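Local coordinates for serine-tRNA ligase (Naegleria fowleri, PDB 6BLJ), which probably attaches serine to its cognate tRNA in the cytoplasm, activating the amino acid with ATP at a class II synthetase core that here holds AMP, at residues A[192-204]-A[212-224]. Sequence-based numbering, arbitrary orientation.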
ATOM      1  N   ILE A 192      14.993 -25.854   8.359  1.00 23.13           N
ATOM      2  CA  ILE A 192      15.871 -24.747   8.763  1.00 23.24           C
ATOM      3  C   ILE A 192      17.070 -25.263   9.566  1.00 24.25           C
ATOM      4  O   ILE A 192      18.206 -24.809   9.369  1.00 27.93           O
ATOM      5  CB  ILE A 192      15.092 -23.661   9.538  1.00 22.54           C
ATOM      6  CG1 ILE A 192      16.026 -22.468   9.836  1.00 21.89           C
ATOM      7  CG2 ILE A 192      14.490 -24.215  10.846  1.00 22.02           C
ATOM      8  CD1 ILE A 192      15.340 -21.341  10.549  1.00 28.16           C
ATOM      9  N   ASP A 193      16.848 -26.231  10.463  1.00 27.24           N
ATOM     10  CA  ASP A 193      17.956 -26.784  11.245  1.00 23.01           C
ATOM     11  C   ASP A 193      18.922 -27.555  10.363  1.00 23.99           C
ATOM     12  O   ASP A 193      20.143 -27.439  10.519  1.00 26.48           O
ATOM     13  CB  ASP A 193      17.422 -27.682  12.358  1.00 27.94           C
ATOM     14  CG  ASP A 193      16.567 -26.919  13.350  1.00 41.26           C
ATOM     15  OD1 ASP A 193      17.042 -25.875  13.834  1.00 47.72           O
ATOM     16  OD2 ASP A 193      15.422 -27.335  13.617  1.00 44.42           O
ATOM     17  N   ILE A 194      18.388 -28.331   9.419  1.00 23.55           N
ATOM     18  CA  ILE A 194      19.233 -29.067   8.480  1.00 23.08           C
ATOM     19  C   ILE A 194      20.113 -28.108   7.690  1.00 22.85           C
ATOM     20  O   ILE A 194      21.333 -28.297   7.589  1.00 25.25           O
ATOM     21  CB  ILE A 194      18.359 -29.921   7.542  1.00 25.62           C
ATOM     22  CG1 ILE A 194      17.623 -30.997   8.345  1.00 29.31           C
ATOM     23  CG2 ILE A 194      19.216 -30.528   6.459  1.00 23.43           C
ATOM     24  CD1 ILE A 194      16.533 -31.725   7.559  1.00 25.14           C
ATOM     25  N   MET A 195      19.507 -27.064   7.108  1.00 22.10           N
ATOM     26  CA  MET A 195      20.276 -26.152   6.260  1.00 28.28           C
ATOM     27  C   MET A 195      21.340 -25.407   7.063  1.00 25.32           C
ATOM     28  O   MET A 195      22.457 -25.187   6.577  1.00 24.98           O
ATOM     29  CB  MET A 195      19.343 -25.158   5.562  1.00 21.10           C
ATOM     30  CG  MET A 195      18.424 -25.817   4.546  1.00 22.16           C
ATOM     31  SD  MET A 195      17.434 -24.612   3.633  1.00 25.26           S
ATOM     32  CE  MET A 195      16.624 -25.713   2.469  1.00 22.59           C
ATOM     33  N   ARG A 196      21.022 -25.024   8.297  1.00 24.45           N
ATOM     34  CA  ARG A 196      22.027 -24.381   9.142  1.00 29.81           C
ATOM     35  C   ARG A 196      23.134 -25.360   9.525  1.00 32.97           C
ATOM     36  O   ARG A 196      24.313 -24.979   9.596  1.00 30.36           O
ATOM     37  CB  ARG A 196      21.377 -23.794  10.399  1.00 30.23           C
ATOM     38  CG  ARG A 196      20.602 -22.484  10.155  1.00 25.43           C
ATOM     39  CD  ARG A 196      19.960 -21.960  11.447  1.00 27.94           C
ATOM     40  NE  ARG A 196      19.306 -20.673  11.232  1.00 26.42           N
ATOM     41  CZ  ARG A 196      18.372 -20.187  12.043  1.00 32.79           C
ATOM     42  NH1 ARG A 196      17.987 -20.890  13.105  1.00 26.56           N
ATOM     43  NH2 ARG A 196      17.814 -19.012  11.791  1.00 28.84           N
ATOM     44  N   LYS A 197      22.775 -26.619   9.800  1.00 30.16           N
ATOM     45  CA  LYS A 197      23.795 -27.611  10.138  1.00 31.69           C
ATOM     46  C   LYS A 197      24.699 -27.912   8.947  1.00 30.75           C
ATOM     47  O   LYS A 197      25.845 -28.334   9.132  1.00 28.64           O
ATOM     48  CB  LYS A 197      23.138 -28.890  10.663  1.00 32.51           C
ATOM     49  CG  LYS A 197      22.689 -28.806  12.120  1.00 36.77           C
ATOM     50  CD  LYS A 197      21.797 -29.991  12.517  1.00 34.00           C
ATOM     51  CE  LYS A 197      22.568 -31.306  12.523  1.00 32.98           C
ATOM     52  NZ  LYS A 197      23.688 -31.269  13.505  1.00 33.11           N
ATOM     53  N   LEU A 198      24.194 -27.737   7.724  1.00 25.40           N
ATOM     54  CA  LEU A 198      25.033 -27.833   6.535  1.00 29.47           C
ATOM     55  C   LEU A 198      25.918 -26.610   6.344  1.00 31.82           C
ATOM     56  O   LEU A 198      26.806 -26.643   5.485  1.00 29.65           O
ATOM     57  CB  LEU A 198      24.176 -28.028   5.278  1.00 24.67           C
ATOM     58  CG  LEU A 198      23.365 -29.320   5.160  1.00 30.17           C
ATOM     59  CD1 LEU A 198      22.347 -29.215   4.022  1.00 28.02           C
ATOM     60  CD2 LEU A 198      24.280 -30.532   4.975  1.00 25.00           C
ATOM     61  N   GLY A 199      25.708 -25.544   7.112  1.00 29.25           N
ATOM     62  CA  GLY A 199      26.398 -24.295   6.839  1.00 32.06           C
ATOM     63  C   GLY A 199      25.908 -23.605   5.582  1.00 33.46           C
ATOM     64  O   GLY A 199      26.653 -22.838   4.973  1.00 30.74           O
ATOM     65  N   GLY A 200      24.665 -23.851   5.179  1.00 27.35           N
ATOM     66  CA  GLY A 200      24.211 -23.365   3.890  1.00 28.23           C
ATOM     67  C   GLY A 200      23.199 -22.241   3.920  1.00 27.61           C
ATOM     68  O   GLY A 200      22.701 -21.840   2.867  1.00 27.04           O
ATOM     69  N   LEU A 201      22.855 -21.739   5.102  1.00 27.68           N
ATOM     70  CA  LEU A 201      21.769 -20.776   5.213  1.00 26.14           C
ATOM     71  C   LEU A 201      22.113 -19.731   6.252  1.00 23.73           C
ATOM     72  O   LEU A 201      22.400 -20.072   7.405  1.00 24.84           O
ATOM     73  CB  LEU A 201      20.453 -21.465   5.580  1.00 20.88           C
ATOM     74  CG  LEU A 201      19.232 -20.569   5.799  1.00 27.04           C
ATOM     75  CD1 LEU A 201      18.911 -19.825   4.517  1.00 21.64           C
ATOM     76  CD2 LEU A 201      18.009 -21.380   6.284  1.00 24.80           C
ATOM     77  N   ALA A 202      22.039 -18.461   5.856  1.00 27.83           N
ATOM     78  CA  ALA A 202      22.325 -17.327   6.738  1.00 23.90           C
ATOM     79  C   ALA A 202      21.104 -16.410   6.779  1.00 28.00           C
ATOM     80  O   ALA A 202      21.017 -15.442   6.023  1.00 23.66           O
ATOM     81  CB  ALA A 202      23.567 -16.584   6.260  1.00 22.32           C
ATOM     82  N   THR A 203      20.168 -16.691   7.691  1.00 24.11           N
ATOM     83  CA  THR A 203      19.013 -15.810   7.860  1.00 21.87           C
ATOM     84  C   THR A 203      19.361 -14.550   8.642  1.00 23.02           C
ATOM     85  O   THR A 203      18.671 -13.538   8.497  1.00 24.90           O
ATOM     86  CB  THR A 203      17.875 -16.539   8.583  1.00 27.28           C
ATOM     87  OG1 THR A 203      18.319 -16.865   9.906  1.00 23.23           O
ATOM     88  CG2 THR A 203      17.496 -17.846   7.818  1.00 21.48           C
ATOM     89  N   GLU A 204      20.406 -14.606   9.475  1.00 23.85           N
ATOM     90  CA  GLU A 204      20.815 -13.455  10.277  1.00 26.80           C
ATOM     91  C   GLU A 204      21.352 -12.323   9.396  1.00 25.56           C
ATOM     92  O   GLU A 204      20.811 -11.215   9.397  1.00 23.69           O
ATOM     93  CB  GLU A 204      21.860 -13.893  11.310  1.00 31.27           C
ATOM     94  CG  GLU A 204      21.339 -14.853  12.402  1.00 37.12           C
ATOM     95  CD  GLU A 204      21.277 -16.336  11.996  1.00 45.77           C
ATOM     96  OE1 GLU A 204      21.739 -16.718  10.886  1.00 33.74           O
ATOM     97  OE2 GLU A 204      20.745 -17.127  12.812  1.00 45.88           O
ATOM     98  N   GLY A 212      12.825  -8.371   6.518  1.00 24.78           N
ATOM     99  CA  GLY A 212      12.189  -9.583   7.016  1.00 26.84           C
ATOM    100  C   GLY A 212      12.181 -10.688   5.969  1.00 25.16           C
ATOM    101  O   GLY A 212      12.065 -10.432   4.766  1.00 23.37           O
ATOM    102  N   ARG A 213      12.351 -11.929   6.438  1.00 19.84           N
ATOM    103  CA  ARG A 213      12.449 -13.143   5.615  1.00 21.61           C
ATOM    104  C   ARG A 213      13.651 -13.153   4.671  1.00 22.46           C
ATOM    105  O   ARG A 213      13.772 -14.072   3.848  1.00 23.64           O
ATOM    106  CB  ARG A 213      11.172 -13.384   4.788  1.00 18.08           C
ATOM    107  CG  ARG A 213       9.840 -13.363   5.637  1.00 23.74           C
ATOM    108  CD  ARG A 213       8.616 -13.885   4.795  1.00 22.09           C
ATOM    109  NE  ARG A 213       7.379 -13.833   5.571  1.00 23.98           N
ATOM    110  CZ  ARG A 213       6.904 -14.859   6.278  1.00 26.64           C
ATOM    111  NH1 ARG A 213       7.539 -16.031   6.284  1.00 23.50           N
ATOM    112  NH2 ARG A 213       5.792 -14.720   6.985  1.00 23.01           N
ATOM    113  N   GLY A 214      14.554 -12.178   4.759  1.00 23.21           N
ATOM    114  CA  GLY A 214      15.726 -12.185   3.881  1.00 22.78           C
ATOM    115  C   GLY A 214      16.685 -13.319   4.206  1.00 24.99           C
ATOM    116  O   GLY A 214      16.850 -13.720   5.360  1.00 22.59           O
ATOM    117  N   TYR A 215      17.353 -13.841   3.171  1.00 19.03           N
ATOM    118  CA  TYR A 215      18.269 -14.957   3.381  1.00 19.29           C
ATOM    119  C   TYR A 215      19.419 -14.893   2.387  1.00 23.67           C
ATOM    120  O   TYR A 215      19.264 -14.402   1.267  1.00 22.22           O
ATOM    121  CB  TYR A 215      17.550 -16.328   3.256  1.00 18.96           C
ATOM    122  CG  TYR A 215      16.982 -16.612   1.862  1.00 24.53           C
ATOM    123  CD1 TYR A 215      15.761 -16.057   1.459  1.00 23.37           C
ATOM    124  CD2 TYR A 215      17.651 -17.454   0.965  1.00 20.55           C
ATOM    125  CE1 TYR A 215      15.229 -16.317   0.183  1.00 20.09           C
ATOM    126  CE2 TYR A 215      17.119 -17.739  -0.312  1.00 18.29           C
ATOM    127  CZ  TYR A 215      15.918 -17.155  -0.688  1.00 22.91           C
ATOM    128  OH  TYR A 215      15.387 -17.402  -1.927  1.00 20.61           O
ATOM    129  N   PHE A 216      20.582 -15.390   2.814  1.00 22.46           N
ATOM    130  CA  PHE A 216      21.639 -15.828   1.903  1.00 20.87           C
ATOM    131  C   PHE A 216      21.676 -17.347   1.900  1.00 24.58           C
ATOM    132  O   PHE A 216      21.563 -17.971   2.958  1.00 24.04           O
ATOM    133  CB  PHE A 216      23.040 -15.348   2.319  1.00 21.37           C
ATOM    134  CG  PHE A 216      23.262 -13.856   2.240  1.00 25.65           C
ATOM    135  CD1 PHE A 216      24.064 -13.308   1.232  1.00 22.45           C
ATOM    136  CD2 PHE A 216      22.751 -13.020   3.214  1.00 21.31           C
ATOM    137  CE1 PHE A 216      24.316 -11.919   1.186  1.00 23.05           C
ATOM    138  CE2 PHE A 216      22.983 -11.615   3.178  1.00 21.61           C
ATOM    139  CZ  PHE A 216      23.774 -11.071   2.171  1.00 21.89           C
ATOM    140  N   LEU A 217      21.842 -17.934   0.716  1.00 22.30           N
ATOM    141  CA  LEU A 217      22.092 -19.361   0.562  0.55 21.98           C
ATOM    142  C   LEU A 217      23.561 -19.549   0.194  1.00 24.22           C
ATOM    143  O   LEU A 217      24.117 -18.765  -0.588  1.00 25.96           O
ATOM    144  CB  LEU A 217      21.173 -19.966  -0.513  0.55 24.22           C
ATOM    145  CG  LEU A 217      20.709 -21.422  -0.371  0.55 27.51           C
ATOM    146  CD1 LEU A 217      19.788 -21.578   0.836  0.55 31.58           C
ATOM    147  CD2 LEU A 217      20.015 -21.921  -1.645  0.55 23.98           C
ATOM    148  N   LEU A 218      24.213 -20.566   0.789  1.00 28.35           N
ATOM    149  CA  LEU A 218      25.652 -20.785   0.583  1.00 31.03           C
ATOM    150  C   LEU A 218      25.996 -22.224   0.189  1.00 34.11           C
ATOM    151  O   LEU A 218      25.368 -23.184   0.643  1.00 28.97           O
ATOM    152  CB  LEU A 218      26.479 -20.443   1.844  1.00 30.87           C
ATOM    153  CG  LEU A 218      26.457 -18.977   2.323  1.00 31.82           C
ATOM    154  CD1 LEU A 218      25.261 -18.756   3.213  1.00 31.52           C
ATOM    155  CD2 LEU A 218      27.740 -18.589   3.039  1.00 37.34           C
ATOM    156  N   GLY A 219      27.052 -22.362  -0.616  1.00 28.36           N
ATOM    157  CA  GLY A 219      27.679 -23.665  -0.816  1.00 27.56           C
ATOM    158  C   GLY A 219      26.841 -24.623  -1.641  1.00 27.97           C
ATOM    159  O   GLY A 219      26.247 -24.256  -2.662  1.00 26.60           O
ATOM    160  N   ASP A 220      26.806 -25.887  -1.206  1.00 28.05           N
ATOM    161  CA  ASP A 220      26.178 -26.918  -2.034  1.00 31.72           C
ATOM    162  C   ASP A 220      24.678 -26.662  -2.227  1.00 34.03           C
ATOM    163  O   ASP A 220      24.111 -27.036  -3.262  1.00 30.98           O
ATOM    164  CB  ASP A 220      26.417 -28.298  -1.414  1.00 32.68           C
ATOM    165  CG  ASP A 220      27.885 -28.738  -1.488  1.00 40.11           C
ATOM    166  OD1 ASP A 220      28.662 -28.209  -2.311  1.00 41.43           O
ATOM    167  OD2 ASP A 220      28.270 -29.621  -0.712  1.00 42.74           O
ATOM    168  N   LEU A 221      24.024 -26.000  -1.267  1.00 27.48           N
ATOM    169  CA  LEU A 221      22.604 -25.688  -1.428  1.00 29.32           C
ATOM    170  C   LEU A 221      22.372 -24.758  -2.615  1.00 30.96           C
ATOM    171  O   LEU A 221      21.369 -24.889  -3.332  1.00 28.79           O
ATOM    172  CB  LEU A 221      22.061 -25.060  -0.145  1.00 30.93           C
ATOM    173  CG  LEU A 221      21.857 -26.014   1.041  1.00 32.21           C
ATOM    174  CD1 LEU A 221      21.231 -25.242   2.213  1.00 27.99           C
ATOM    175  CD2 LEU A 221      21.015 -27.233   0.655  1.00 31.65           C
ATOM    176  N   VAL A 222      23.283 -23.805  -2.834  1.00 25.41           N
ATOM    177  CA  VAL A 222      23.226 -22.978  -4.043  1.00 33.08           C
ATOM    178  C   VAL A 222      23.346 -23.854  -5.290  1.00 33.13           C
ATOM    179  O   VAL A 222      22.589 -23.702  -6.263  1.00 28.42           O
ATOM    180  CB  VAL A 222      24.330 -21.905  -4.013  1.00 33.96           C
ATOM    181  CG1 VAL A 222      24.349 -21.104  -5.324  1.00 31.85           C
ATOM    182  CG2 VAL A 222      24.165 -20.972  -2.804  1.00 23.80           C
ATOM    183  N   ARG A 223      24.320 -24.764  -5.296  1.00 25.73           N
ATOM    184  CA  ARG A 223      24.488 -25.626  -6.470  1.00 34.28           C
ATOM    185  C   ARG A 223      23.259 -26.506  -6.682  1.00 30.99           C
ATOM    186  O   ARG A 223      22.859 -26.760  -7.820  1.00 33.29           O
ATOM    187  CB  ARG A 223      25.760 -26.474  -6.355  1.00 30.78           C
ATOM    188  CG  ARG A 223      27.040 -25.646  -6.323  1.00 31.89           C
ATOM    189  CD  ARG A 223      28.275 -26.497  -6.589  1.00 34.23           C
ATOM    190  NE  ARG A 223      28.416 -27.580  -5.621  1.00 37.10           N
ATOM    191  CZ  ARG A 223      28.397 -28.876  -5.923  1.00 42.65           C
ATOM    192  NH1 ARG A 223      28.262 -29.279  -7.187  1.00 34.61           N
ATOM    193  NH2 ARG A 223      28.530 -29.777  -4.955  1.00 46.08           N
ATOM    194  N   MET A 224      22.621 -26.951  -5.596  1.00 32.64           N
ATOM    195  CA  MET A 224      21.385 -27.718  -5.753  1.00 32.75           C
ATOM    196  C   MET A 224      20.232 -26.838  -6.237  1.00 32.24           C
ATOM    197  O   MET A 224      19.334 -27.317  -6.940  1.00 29.65           O
ATOM    198  CB  MET A 224      21.010 -28.407  -4.443  1.00 29.49           C
ATOM    199  CG  MET A 224      19.893 -29.425  -4.624  1.00 46.48           C
ATOM    200  SD  MET A 224      19.490 -30.385  -3.151  1.00 43.44           S
ATOM    201  CE  MET A 224      20.873 -31.498  -3.075  1.00 35.37           C
TER
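A two-stranded antiparallel sheet at the interface with a second subunit joins strand 201-202 to strand 216-218, which leads into helix 220-238, probably the helix of class II motif 1. Ala202 and Phe216 form its hydrogen-bonded pair: Ala202 N reaches Phe216 O at 3.0 Å, and Phe216 N returns to Ala202 O at 3.2 Å. A third bond, from Leu218 N to Gly200 O (2.9 Å), continues the pairing into the turn, where Gly199, with positive phi, forms a Schellman motif after the helix that runs through Met195 and Arg196. Leu201 and Leu217 share one face of the sheet; chi1 of Leu201 (177°) turns CG away from its own N, and CD1 comes within 4.0 Å of Tyr215 CB. On the other face the methyl of Ala202 lies against Phe216 CB and Leu218 CD1. Phe291 of a second subunit packs on Ala202 and meets the Phe216 ring edge-to-face, while Leu217 and Leu218 pair with a strand of that subunit, extending the sheet across the interface. Beyond the strands, Leu221 packs against helix 191-197 and the turn after it: its CD2 touches Leu198 CD1 at 4.1 Å, and its CD1 lies 3.7 Å from Met195 CG and 3.8 Å from Gly200 O.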